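Local coordinates for protein peptide methionine sulfoxide reductase msrA/msrB (Neisseria gonorrhoeae, PDB 2H30) that is the N-terminal thioredoxin-like domain of a methionine sulfoxide reductase and can use electrons from DsbD to reduce the downstream reductases, at residues K37-L42 / S71-T76; I43-S48 / S124-G129; A60-Q65 / I142-A147; S21-A26 / P104-N109. The protein carries 2 engineered substitutions. All coordinates share one frame; numbering follows the deposited sequence.

Contact 1 (K37-L42 / S71-T76)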
loop_
_atom_site.group_PDB
_atom_site.type_symbol
_atom_site.label_atom_id
_atom_site.label_comp_id
_atom_site.label_asym_id
_atom_site.label_seq_id
_atom_site.Cartn_x
_atom_site.Cartn_y
_atom_site.Cartn_z
ATOM N N LYS A 37 -16.325 -0.581 -0.410
ATOM C CA LYS A 37 -16.906 -1.769 0.179
ATOM C C LYS A 37 -16.950 -2.925 -0.818
ATOM O O LYS A 37 -16.919 -2.724 -2.047
ATOM C CB LYS A 37 -18.325 -1.447 0.728
ATOM C CG LYS A 37 -18.295 -0.529 1.956
ATOM C CD LYS A 37 -17.745 -1.280 3.146
ATOM C CE LYS A 37 -17.579 -0.380 4.346
ATOM N NZ LYS A 37 -17.590 -1.186 5.602
ATOM N N ASP A 38 -16.962 -4.131 -0.284
ATOM C CA ASP A 38 -17.152 -5.352 -1.057
ATOM C C ASP A 38 -15.998 -5.612 -1.973
ATOM O O ASP A 38 -16.132 -6.319 -2.979
ATOM C CB ASP A 38 -18.440 -5.280 -1.880
ATOM C CG ASP A 38 -19.666 -5.134 -1.010
ATOM O OD1 ASP A 38 -19.738 -5.873 0.011
ATOM O OD2 ASP A 38 -20.520 -4.264 -1.367
ATOM N N LYS A 39 -14.852 -5.003 -1.643
ATOM C CA LYS A 39 -13.625 -5.262 -2.389
ATOM C C LYS A 39 -12.524 -5.584 -1.380
ATOM O O LYS A 39 -12.475 -4.955 -0.343
ATOM C CB LYS A 39 -13.190 -4.023 -3.171
ATOM C CG LYS A 39 -14.057 -3.677 -4.365
ATOM C CD LYS A 39 -13.430 -2.549 -5.114
ATOM C CE LYS A 39 -14.332 -2.112 -6.222
ATOM N NZ LYS A 39 -13.717 -1.091 -7.106
ATOM N N PRO A 40 -11.620 -6.499 -1.742
ATOM C CA PRO A 40 -10.391 -6.621 -0.895
ATOM C C PRO A 40 -9.508 -5.391 -1.141
ATOM O O PRO A 40 -9.704 -4.690 -2.115
ATOM C CB PRO A 40 -9.700 -7.866 -1.454
ATOM C CG PRO A 40 -10.161 -7.940 -2.928
ATOM C CD PRO A 40 -11.591 -7.385 -2.925
ATOM N N THR A 41 -8.512 -5.187 -0.286
ATOM C CA THR A 41 -7.605 -4.073 -0.422
ATOM C C THR A 41 -6.197 -4.615 -0.474
ATOM O O THR A 41 -5.767 -5.417 0.396
ATOM C CB THR A 41 -7.759 -3.104 0.764
ATOM O OG1 THR A 41 -9.119 -2.580 0.704
ATOM C CG2 THR A 41 -6.830 -1.899 0.625
ATOM N N LEU A 42 -5.463 -4.163 -1.498
ATOM C CA LEU A 42 -4.052 -4.564 -1.656
ATOM C C LEU A 42 -3.248 -3.341 -1.291
ATOM O O LEU A 42 -3.437 -2.266 -1.893
ATOM C CB LEU A 42 -3.809 -4.975 -3.119
ATOM C CG LEU A 42 -2.361 -5.368 -3.351
ATOM C CD1 LEU A 42 -1.924 -6.609 -2.532
ATOM C CD2 LEU A 42 -2.296 -5.596 -4.909
ATOM N N SER A 71 -11.320 -5.000 -9.309
ATOM C CA SER A 71 -12.056 -5.747 -8.274
ATOM C C SER A 71 -11.493 -5.481 -6.872
ATOM O O SER A 71 -12.071 -5.974 -5.904
ATOM C CB SER A 71 -12.042 -7.265 -8.537
ATOM O OG SER A 71 -10.723 -7.762 -8.413
ATOM N N ALA A 72 -10.340 -4.764 -6.789
ATOM C CA ALA A 72 -9.710 -4.540 -5.474
ATOM C C ALA A 72 -9.478 -3.069 -5.294
ATOM O O ALA A 72 -9.379 -2.330 -6.276
ATOM C CB ALA A 72 -8.305 -5.273 -5.419
ATOM N N ASN A 73 -9.307 -2.661 -4.041
ATOM C CA ASN A 73 -8.798 -1.324 -3.744
ATOM C C ASN A 73 -7.272 -1.418 -3.716
ATOM O O ASN A 73 -6.749 -2.249 -2.987
ATOM C CB ASN A 73 -9.236 -0.880 -2.362
ATOM C CG ASN A 73 -10.785 -0.931 -2.165
ATOM O OD1 ASN A 73 -11.271 -1.476 -1.180
ATOM N ND2 ASN A 73 -11.501 -0.397 -3.116
ATOM N N LEU A 74 -6.594 -0.593 -4.503
ATOM C CA LEU A 74 -5.124 -0.572 -4.425
ATOM C C LEU A 74 -4.706 0.740 -3.787
ATOM O O LEU A 74 -5.048 1.852 -4.253
ATOM C CB LEU A 74 -4.554 -0.646 -5.832
ATOM C CG LEU A 74 -3.940 -1.958 -6.144
ATOM C CD1 LEU A 74 -3.505 -1.945 -7.603
ATOM C CD2 LEU A 74 -2.707 -2.183 -5.316
ATOM N N ILE A 75 -4.024 0.596 -2.653
ATOM C CA ILE A 75 -3.509 1.780 -1.972
ATOM C C ILE A 75 -2.068 1.590 -1.523
ATOM O O ILE A 75 -1.573 0.458 -1.492
ATOM C CB ILE A 75 -4.395 2.174 -0.788
ATOM C CG1 ILE A 75 -4.321 1.098 0.248
ATOM C CG2 ILE A 75 -5.870 2.432 -1.247
ATOM C CD1 ILE A 75 -4.884 1.543 1.575
ATOM N N THR A 76 -1.399 2.690 -1.215
ATOM C CA THR A 76 -0.044 2.564 -0.663
ATOM C C THR A 76 -0.027 3.295 0.682
ATOM O O THR A 76 -0.856 4.191 0.900
ATOM C CB THR A 76 1.057 3.132 -1.594
ATOM O OG1 THR A 76 1.080 4.566 -1.513
ATOM C CG2 THR A 76 0.782 2.646 -3.051
HETATM O O HOH W 1 -14.337 -7.426 -5.603
#
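Three backbone hydrogen bonds tie P40 and L42 to N73 and I75. N73 N gives its hydrogen to P40 O at 2.8 Å, L42 N to N73 O at 2.7 Å, and I75 N to L42 O at 3.0 Å, all three close to straight. P40 can open this series because only its carbonyl is used; a proline has no N-H to give. Bonds that alternate in this way are the signature of parallel strands, here strands 41-45 and 73-78, the two strands of a beta-alpha-beta crossover whose connection runs through helix 51-64, as in the thioredoxin fold.

Apolar contacts lie on both faces of the pair. L42 and L74 run side by side and point the same way, their CD2 methyls pressed to 3.5 Å, tighter than usual for two carbons; helix 144-152 covers L42 through A147 and I151. On the other face chi1 of -63° sets T41 OG1 beside the backbone N and T41 CG2 anti to it, and CG2 meets I75 CG1 at 3.9 Å.

Just before the strands, K39 lays its extended aliphatic chain along the S71 backbone, K39 CG lying 3.4 Å from S71 O, while its ammonium group bonds to S70 O.

Contact 2 (I43-S48 / S124-G129)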
loop_
_atom_site.group_PDB
_atom_site.type_symbol
_atom_site.label_atom_id
_atom_site.label_comp_id
_atom_site.label_asym_id
_atom_site.label_seq_id
_atom_site.Cartn_x
_atom_site.Cartn_y
_atom_site.Cartn_z
ATOM N N ILE A 43 -2.409 -3.472 -0.261
ATOM C CA ILE A 43 -1.690 -2.303 0.287
ATOM C C ILE A 43 -0.205 -2.454 0.072
ATOM O O ILE A 43 0.369 -3.490 0.456
ATOM C CB ILE A 43 -1.898 -2.174 1.797
ATOM C CG1 ILE A 43 -3.402 -2.082 2.109
ATOM C CG2 ILE A 43 -1.127 -0.948 2.331
ATOM C CD1 ILE A 43 -3.648 -2.147 3.620
ATOM N N LYS A 44 0.413 -1.460 -0.507
ATOM C CA LYS A 44 1.903 -1.450 -0.651
ATOM C C LYS A 44 2.484 -0.503 0.410
ATOM O O LYS A 44 2.109 0.698 0.380
ATOM C CB LYS A 44 2.288 -0.897 -2.021
ATOM C CG LYS A 44 3.828 -0.977 -2.204
ATOM C CD LYS A 44 4.236 -0.419 -3.531
ATOM C CE LYS A 44 5.662 -1.039 -3.836
ATOM N NZ LYS A 44 5.890 -0.854 -5.225
ATOM N N PHE A 45 3.363 -1.036 1.270
ATOM C CA PHE A 45 4.080 -0.226 2.276
ATOM C C PHE A 45 5.420 0.142 1.680
ATOM O O PHE A 45 6.138 -0.721 1.138
ATOM C CB PHE A 45 4.311 -1.045 3.556
ATOM C CG PHE A 45 3.030 -1.384 4.258
ATOM C CD1 PHE A 45 2.268 -2.488 3.880
ATOM C CD2 PHE A 45 2.563 -0.545 5.251
ATOM C CE1 PHE A 45 1.052 -2.753 4.557
ATOM C CE2 PHE A 45 1.362 -0.819 5.953
ATOM C CZ PHE A 45 0.594 -1.911 5.610
ATOM N N TRP A 46 5.789 1.405 1.860
ATOM C CA TRP A 46 7.033 1.909 1.287
ATOM C C TRP A 46 7.582 3.080 2.088
ATOM O O TRP A 46 6.924 3.567 3.020
ATOM C CB TRP A 46 6.810 2.305 -0.185
ATOM C CG TRP A 46 5.858 3.448 -0.406
ATOM C CD1 TRP A 46 4.477 3.378 -0.413
ATOM C CD2 TRP A 46 6.195 4.786 -0.763
ATOM N NE1 TRP A 46 3.942 4.647 -0.710
ATOM C CE2 TRP A 46 4.990 5.518 -0.882
ATOM C CE3 TRP A 46 7.416 5.457 -0.893
ATOM C CZ2 TRP A 46 4.949 6.859 -1.239
ATOM C CZ3 TRP A 46 7.375 6.824 -1.218
ATOM C CH2 TRP A 46 6.167 7.513 -1.377
ATOM N N ALA A 47 8.805 3.516 1.724
ATOM C CA ALA A 47 9.449 4.673 2.326
ATOM C C ALA A 47 10.206 5.444 1.285
ATOM O O ALA A 47 10.716 4.858 0.318
ATOM C CB ALA A 47 10.393 4.263 3.428
ATOM N N SER A 48 10.344 6.730 1.577
ATOM C CA SER A 48 11.027 7.678 0.647
ATOM C C SER A 48 12.505 7.310 0.468
ATOM O O SER A 48 13.090 7.640 -0.572
ATOM C CB SER A 48 10.913 9.105 1.159
ATOM O OG SER A 48 11.615 9.220 2.388
ATOM N N SER A 124 6.770 -3.913 1.126
ATOM C CA SER A 124 6.019 -5.117 1.483
ATOM C C SER A 124 4.580 -4.857 1.141
ATOM O O SER A 124 4.178 -3.685 0.946
ATOM C CB SER A 124 6.077 -5.398 2.999
ATOM O OG SER A 124 7.374 -5.913 3.345
ATOM N N TRP A 125 3.812 -5.942 1.044
ATOM C CA TRP A 125 2.395 -5.824 0.629
ATOM C C TRP A 125 1.511 -6.532 1.612
ATOM O O TRP A 125 1.939 -7.543 2.194
ATOM C CB TRP A 125 2.234 -6.501 -0.727
ATOM C CG TRP A 125 2.956 -5.727 -1.848
ATOM C CD1 TRP A 125 4.318 -5.790 -2.186
ATOM C CD2 TRP A 125 2.338 -4.881 -2.799
ATOM N NE1 TRP A 125 4.536 -4.963 -3.286
ATOM C CE2 TRP A 125 3.349 -4.391 -3.672
ATOM C CE3 TRP A 125 1.030 -4.423 -2.957
ATOM C CZ2 TRP A 125 3.054 -3.507 -4.742
ATOM C CZ3 TRP A 125 0.719 -3.546 -4.023
ATOM C CH2 TRP A 125 1.751 -3.083 -4.899
ATOM N N ALA A 126 0.309 -6.000 1.800
ATOM C CA ALA A 126 -0.685 -6.763 2.574
ATOM C C ALA A 126 -1.981 -6.858 1.805
ATOM O O ALA A 126 -2.355 -5.931 1.107
ATOM C CB ALA A 126 -0.921 -6.103 3.940
ATOM N N LEU A 127 -2.656 -8.017 1.916
ATOM C CA LEU A 127 -3.952 -8.177 1.317
ATOM C C LEU A 127 -4.956 -8.249 2.498
ATOM O O LEU A 127 -4.794 -9.113 3.354
ATOM C CB LEU A 127 -3.978 -9.453 0.445
ATOM C CG LEU A 127 -5.368 -9.662 -0.198
ATOM C CD1 LEU A 127 -5.475 -8.712 -1.363
ATOM C CD2 LEU A 127 -5.418 -11.102 -0.586
ATOM N N ILE A 128 -5.880 -7.307 2.454
ATOM C CA ILE A 128 -7.000 -7.190 3.446
ATOM C C ILE A 128 -8.264 -7.679 2.749
ATOM O O ILE A 128 -8.622 -7.208 1.683
ATOM C CB ILE A 128 -7.226 -5.748 3.884
ATOM C CG1 ILE A 128 -5.907 -5.052 4.261
ATOM C CG2 ILE A 128 -8.219 -5.688 5.063
ATOM C CD1 ILE A 128 -5.160 -5.765 5.349
ATOM N N GLY A 129 -8.961 -8.605 3.396
ATOM C CA GLY A 129 -10.192 -9.073 2.789
ATOM C C GLY A 129 -11.315 -8.039 2.820
ATOM O O GLY A 129 -11.235 -7.010 3.526
HETATM O O HOH W 2 6.493 -4.249 -5.327
#
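K44 swings its CG anti to the backbone N (chi1 -176°) and then runs fully extended, while W125 turns its CG beside its own N (chi1 -69°); the lysine chain is thereby laid across the indole. The two belong to neighbouring antiparallel strands, 41-45 and 124-128, of the mixed sheet of this thioredoxin-like domain. K44 CB sits over the six-membered ring of W125, 3.6 Å from its centroid and only 9° off the normal, a CH-pi contact. Further out, K44 CD comes within 3.5 Å of W125 CZ2. A long aliphatic chain suits such a place, since its methylenes can cover an aromatic face while the charge is carried on to E56 of helix 51-64, with which NZ forms a salt bridge.

K44 and W125 are a non-hydrogen-bonded pair, flanked by two hydrogen-bonded ones. I43 and A126 exchange two bonds, each of 2.8 Å between N and O. F45 and S124 do the same less evenly: F45 N to S124 O is 2.8 Å, whereas S124 N to F45 O stretches to 3.3 Å.

On the face bearing I43, F45 and A126, the small alanine leaves room for the phenyl ring, whose CE1 meets A126 CB at 3.9 Å, edge-on. I43 CD1 also packs against I128 CG1, and helix 16-20 covers both isoleucines. Back on the lysine side, W125 NE1 gives its hydrogen to water 2 at the rim of the indole, 2.9 Å away.

Contact 3 (A60-Q65 / I142-A147)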
loop_
_atom_site.group_PDB
_atom_site.type_symbol
_atom_site.label_atom_id
_atom_site.label_comp_id
_atom_site.label_asym_id
_atom_site.label_seq_id
_atom_site.Cartn_x
_atom_site.Cartn_y
_atom_site.Cartn_z
ATOM N N ALA A 60 2.948 0.974 -9.520
ATOM C CA ALA A 60 1.751 0.874 -8.667
ATOM C C ALA A 60 0.652 1.816 -9.152
ATOM O O ALA A 60 -0.516 1.460 -9.087
ATOM C CB ALA A 60 2.172 1.241 -7.199
ATOM N N GLU A 61 1.044 2.991 -9.621
ATOM C CA GLU A 61 0.035 3.937 -10.142
ATOM C C GLU A 61 -0.671 3.339 -11.366
ATOM O O GLU A 61 -1.895 3.470 -11.497
ATOM C CB GLU A 61 0.736 5.240 -10.527
ATOM C CG GLU A 61 -0.308 6.299 -10.887
ATOM C CD GLU A 61 0.296 7.552 -11.469
ATOM O OE1 GLU A 61 1.355 7.483 -12.171
ATOM O OE2 GLU A 61 -0.296 8.651 -11.257
ATOM N N LYS A 62 0.114 2.704 -12.242
ATOM C CA LYS A 62 -0.483 2.028 -13.415
ATOM C C LYS A 62 -1.457 0.966 -13.002
ATOM O O LYS A 62 -2.553 0.872 -13.548
ATOM C CB LYS A 62 0.603 1.402 -14.281
ATOM C CG LYS A 62 0.014 0.900 -15.581
ATOM C CD LYS A 62 1.128 0.288 -16.442
ATOM C CE LYS A 62 1.847 -0.853 -15.724
ATOM N NZ LYS A 62 2.703 -1.650 -16.657
ATOM N N TRP A 63 -1.068 0.145 -12.026
ATOM C CA TRP A 63 -1.961 -0.882 -11.596
ATOM C C TRP A 63 -3.235 -0.294 -11.045
ATOM O O TRP A 63 -4.347 -0.808 -11.324
ATOM C CB TRP A 63 -1.314 -1.776 -10.521
ATOM C CG TRP A 63 -0.089 -2.515 -10.992
ATOM C CD1 TRP A 63 0.453 -2.584 -12.274
ATOM C CD2 TRP A 63 0.774 -3.283 -10.160
ATOM N NE1 TRP A 63 1.590 -3.343 -12.275
ATOM C CE2 TRP A 63 1.824 -3.783 -10.985
ATOM C CE3 TRP A 63 0.774 -3.588 -8.794
ATOM C CZ2 TRP A 63 2.841 -4.586 -10.494
ATOM C CZ3 TRP A 63 1.786 -4.440 -8.298
ATOM C CH2 TRP A 63 2.797 -4.924 -9.142
ATOM N N ALA A 64 -3.087 0.770 -10.248
ATOM C CA ALA A 64 -4.269 1.327 -9.562
ATOM C C ALA A 64 -5.278 1.824 -10.590
ATOM O O ALA A 64 -6.463 1.802 -10.341
ATOM C CB ALA A 64 -3.863 2.485 -8.611
ATOM N N GLN A 65 -4.794 2.230 -11.742
ATOM C CA GLN A 65 -5.655 2.791 -12.811
ATOM C C GLN A 65 -6.118 1.760 -13.801
ATOM O O GLN A 65 -6.858 2.098 -14.765
ATOM C CB GLN A 65 -4.918 3.834 -13.599
ATOM C CG GLN A 65 -4.686 5.077 -12.858
ATOM C CD GLN A 65 -3.853 5.975 -13.703
ATOM O OE1 GLN A 65 -4.361 6.953 -14.283
ATOM N NE2 GLN A 65 -2.569 5.630 -13.850
ATOM N N ILE A 142 6.615 -7.408 -5.490
ATOM C CA ILE A 142 5.820 -8.374 -6.234
ATOM C C ILE A 142 5.662 -7.820 -7.648
ATOM O O ILE A 142 5.679 -6.589 -7.837
ATOM C CB ILE A 142 4.461 -8.733 -5.636
ATOM C CG1 ILE A 142 3.527 -7.516 -5.568
ATOM C CG2 ILE A 142 4.641 -9.385 -4.251
ATOM C CD1 ILE A 142 2.136 -7.806 -5.000
ATOM N N ASN A 143 5.547 -8.753 -8.598
ATOM C CA ASN A 143 5.249 -8.336 -9.967
ATOM C C ASN A 143 3.755 -8.254 -10.267
ATOM O O ASN A 143 2.923 -8.610 -9.415
ATOM C CB ASN A 143 6.017 -9.222 -10.975
ATOM C CG ASN A 143 5.647 -10.671 -10.889
ATOM O OD1 ASN A 143 4.490 -11.040 -10.725
ATOM N ND2 ASN A 143 6.685 -11.564 -11.000
ATOM N N GLU A 144 3.405 -7.793 -11.476
ATOM C CA GLU A 144 1.953 -7.560 -11.804
ATOM C C GLU A 144 1.111 -8.836 -11.792
ATOM O O GLU A 144 -0.002 -8.855 -11.197
ATOM C CB GLU A 144 1.795 -6.875 -13.124
ATOM C CG GLU A 144 0.401 -6.493 -13.346
ATOM C CD GLU A 144 0.208 -5.775 -14.672
ATOM O OE1 GLU A 144 -0.952 -5.444 -15.001
ATOM O OE2 GLU A 144 1.237 -5.497 -15.330
ATOM N N ALA A 145 1.736 -9.940 -12.187
ATOM C CA ALA A 145 1.078 -11.246 -12.180
ATOM C C ALA A 145 0.838 -11.753 -10.789
ATOM O O ALA A 145 -0.214 -12.305 -10.512
ATOM C CB ALA A 145 1.942 -12.286 -12.989
ATOM N N GLN A 146 1.844 -11.589 -9.907
ATOM C CA GLN A 146 1.685 -11.945 -8.482
ATOM C C GLN A 146 0.605 -11.072 -7.803
ATOM O O GLN A 146 -0.236 -11.586 -7.053
ATOM C CB GLN A 146 3.008 -11.727 -7.758
ATOM C CG GLN A 146 4.021 -12.838 -8.111
ATOM C CD GLN A 146 5.385 -12.524 -7.587
ATOM O OE1 GLN A 146 5.825 -11.355 -7.548
ATOM N NE2 GLN A 146 6.139 -13.602 -7.225
ATOM N N ALA A 147 0.596 -9.786 -8.118
ATOM C CA ALA A 147 -0.448 -8.900 -7.539
ATOM C C ALA A 147 -1.846 -9.317 -8.007
ATOM O O ALA A 147 -2.796 -9.372 -7.243
ATOM C CB ALA A 147 -0.155 -7.427 -7.909
HETATM O O HOH W 3 3.280 -3.755 -14.498
#
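W63 slides its indole over the first turn of helix 144-152, and E144 lies along one face of it. The two side chains pass in opposite directions, E144 CG riding 3.4 Å above the W63 ring plane near NE1, with the carboxylate turned 31° from the indole. E144 reaches this position because its CG is anti to the backbone N (chi1 -172°) and the rest of the chain is extended, so its methylenes cover the indole. Close by, W63 CZ2 is 3.4 Å from E144 CA, and at the far rim W63 CZ3 is 3.6 Å from A147 CB. A147, about one turn on from E144, is small enough to let the ring come close to the helix backbone. I142 O lies at the indole edge, in its plane. W63 is also stacked with F69.

A water joins the polar rims. Water 3 accepts from W63 NE1 at 2.8 Å and from K62 NZ, and donates to E144 OE2. K62 and E144 carry opposite charges but stop short of a salt bridge; water 3 bridges them.

Behind this shell, N143 and Q146 set the start of the helix. Q146 N donates to N143 OD1 and N143 N to Q146 OE1, both at 2.8 Å, and Q146 NE2 goes on to L158 O. N143 and Q146 form a capping box with N143 as N-cap, and it fixes the helix start against which W63 of helix 51-64 packs in this thioredoxin-like fold.

Contact 4 (S21-A26 / P104-N109). Engineered in segment 21-26: M23 (natural residue Leu).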
loop_
_atom_site.group_PDB
_atom_site.type_symbol
_atom_site.label_atom_id
_atom_site.label_comp_id
_atom_site.label_asym_id
_atom_site.label_seq_id
_atom_site.Cartn_x
_atom_site.Cartn_y
_atom_site.Cartn_z
ATOM N N SER A 21 -9.194 4.556 8.649
ATOM C CA SER A 21 -10.275 5.536 8.456
ATOM C C SER A 21 -10.127 6.832 9.361
ATOM O O SER A 21 -10.824 7.861 9.210
ATOM C CB SER A 21 -11.637 4.790 8.389
ATOM O OG SER A 21 -11.702 3.936 7.190
ATOM N N THR A 22 -9.098 6.845 10.216
ATOM C CA THR A 22 -8.749 8.023 10.959
ATOM C C THR A 22 -7.559 8.752 10.297
ATOM O O THR A 22 -7.006 9.730 10.826
ATOM C CB THR A 22 -8.412 7.612 12.430
ATOM O OG1 THR A 22 -7.100 7.072 12.465
ATOM C CG2 THR A 22 -9.371 6.495 12.879
HETATM N N MSE A 23 -7.164 8.292 9.097
HETATM C CA MSE A 23 -5.924 8.788 8.502
HETATM C C MSE A 23 -6.184 9.604 7.247
HETATM O O MSE A 23 -7.254 9.476 6.618
HETATM C CB MSE A 23 -5.002 7.606 8.146
HETATM C CG MSE A 23 -4.524 6.931 9.413
HETATM SE SE MSE A 23 -3.394 5.393 8.868
HETATM C CE MSE A 23 -3.227 4.698 10.661
ATOM N N LYS A 24 -5.201 10.448 6.898
ATOM C CA LYS A 24 -5.309 11.215 5.664
ATOM C C LYS A 24 -4.364 10.656 4.636
ATOM O O LYS A 24 -3.483 9.852 4.981
ATOM C CB LYS A 24 -4.836 12.637 5.910
ATOM C CG LYS A 24 -5.710 13.409 6.924
ATOM C CD LYS A 24 -5.139 14.793 7.102
ATOM C CE LYS A 24 -6.107 15.571 8.010
ATOM N NZ LYS A 24 -5.750 17.018 8.016
ATOM N N THR A 25 -4.586 11.076 3.400
ATOM C CA THR A 25 -3.594 10.801 2.355
ATOM C C THR A 25 -2.556 11.910 2.283
ATOM O O THR A 25 -2.648 12.927 2.996
ATOM C CB THR A 25 -4.242 10.672 1.025
ATOM O OG1 THR A 25 -4.775 11.944 0.600
ATOM C CG2 THR A 25 -5.278 9.510 1.053
ATOM N N ALA A 26 -1.598 11.745 1.386
ATOM C CA ALA A 26 -0.542 12.736 1.271
ATOM C C ALA A 26 -1.062 14.081 0.765
ATOM O O ALA A 26 -0.342 15.127 0.891
ATOM C CB ALA A 26 0.579 12.187 0.342
ATOM N N PRO A 104 -2.891 6.373 -4.696
ATOM C CA PRO A 104 -3.222 6.741 -3.323
ATOM C C PRO A 104 -2.086 6.513 -2.353
ATOM O O PRO A 104 -1.470 5.423 -2.390
ATOM C CB PRO A 104 -4.425 5.842 -2.987
ATOM C CG PRO A 104 -4.887 5.298 -4.331
ATOM C CD PRO A 104 -3.646 5.211 -5.186
ATOM N N VAL A 105 -1.735 7.563 -1.601
ATOM C CA VAL A 105 -0.702 7.437 -0.613
ATOM C C VAL A 105 -1.276 7.802 0.745
ATOM O O VAL A 105 -1.383 9.021 1.060
ATOM C CB VAL A 105 0.543 8.284 -0.915
ATOM C CG1 VAL A 105 1.563 8.054 0.198
ATOM C CG2 VAL A 105 1.144 7.914 -2.323
ATOM N N VAL A 106 -1.555 6.797 1.561
ATOM C CA VAL A 106 -2.010 7.075 2.937
ATOM C C VAL A 106 -0.779 7.424 3.746
ATOM O O VAL A 106 0.252 6.776 3.638
ATOM C CB VAL A 106 -2.680 5.836 3.501
ATOM C CG1 VAL A 106 -2.995 5.980 5.046
ATOM C CG2 VAL A 106 -3.919 5.487 2.728
ATOM N N THR A 107 -0.895 8.411 4.638
ATOM C CA THR A 107 0.203 8.795 5.498
ATOM C C THR A 107 -0.141 8.345 6.923
ATOM O O THR A 107 -1.096 8.877 7.539
ATOM C CB THR A 107 0.511 10.304 5.397
ATOM O OG1 THR A 107 -0.673 11.110 5.592
ATOM C CG2 THR A 107 1.100 10.631 4.073
ATOM N N ASP A 108 0.602 7.386 7.428
ATOM C CA ASP A 108 0.347 6.789 8.752
ATOM C C ASP A 108 1.436 7.310 9.675
ATOM O O ASP A 108 2.515 6.762 9.763
ATOM C CB ASP A 108 0.452 5.270 8.626
ATOM C CG ASP A 108 0.137 4.528 9.910
ATOM O OD1 ASP A 108 0.109 5.170 11.004
ATOM O OD2 ASP A 108 -0.052 3.297 9.818
ATOM N N ASN A 109 1.113 8.412 10.392
ATOM C CA ASN A 109 2.133 9.043 11.217
ATOM C C ASN A 109 2.538 8.077 12.314
ATOM O O ASN A 109 1.642 7.611 13.081
ATOM C CB ASN A 109 1.538 10.345 11.785
ATOM C CG ASN A 109 2.595 11.232 12.474
ATOM O OD1 ASN A 109 2.233 12.169 13.206
ATOM N ND2 ASN A 109 3.862 10.952 12.269
HETATM O O HOH W 4 -2.886 10.494 8.484
HETATM O O HOH W 5 -1.301 13.991 5.186
#
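An edge of the mixed sheet is formed where the short, weakly bonded strand 24-25 runs antiparallel to strand 105-107. T107 N donates to K24 O at 3.0 Å in an almost straight line (177°), and A26 N donates to V105 O at 2.8 Å with a distinct bend (135°). Between these bonds T25 and V106 come as near as 4.1 Å from CA to CA, with side chains that diverge. Two waters continue the pairing where the strands part: water 4 accepts from K24 N and donates to T107 O at 2.6 Å, while water 5 donates to T25 O and accepts from T107 OG1. A threonine fits this rim well, its hydroxyl meeting solvent while its CG2 methyl packs on A26 CA.

M23, an engineered selenomethionine in place of the natural leucine, holds its chain extended beyond CG and carries its end across D108. M23 SE rests 3.9 Å from V106 CG1, and M23 CE lies 3.4 Å from D108 OD1. D108, just past strand 105-107, suits its place because its carboxylate receives two backbone N-H groups at the start of the following helix: OD1 from T112 and OD2 from I113. Near the A26 N to V105 O bond, A26 CB meets V105 CB at 4.1 Å, the small methyl allowing the close approach.

Strand 73-78 pairs with the other edge of strand 105-107, its V77 touching V106 and D108, while helix 90-95 covers A26 and V105 through Y95, and T107 through F91 and Q92.

How the contacts relate
Contacts 1, 2 and 4 all lie in one mixed sheet. Contacts 1 and 2 share strand 41-45, with centres 11 Å apart, and T41 O probably bonds I128 N where they meet. Contact 4 is joined to contact 1 through strand 73-78, where T76 O probably bonds V106 N. Contact 3 stands off the sheet, its helices packing on it: W63 touches both L74 of contact 1 and W125 of contact 2. Contacts 3 and 4 are farthest apart, about 20 Å between centres. Along the chain, contact 1 is nested within the loop closed by contact 4, whereas the other pairs interlock, so distant sequence is gathered into a single compact thioredoxin-like domain.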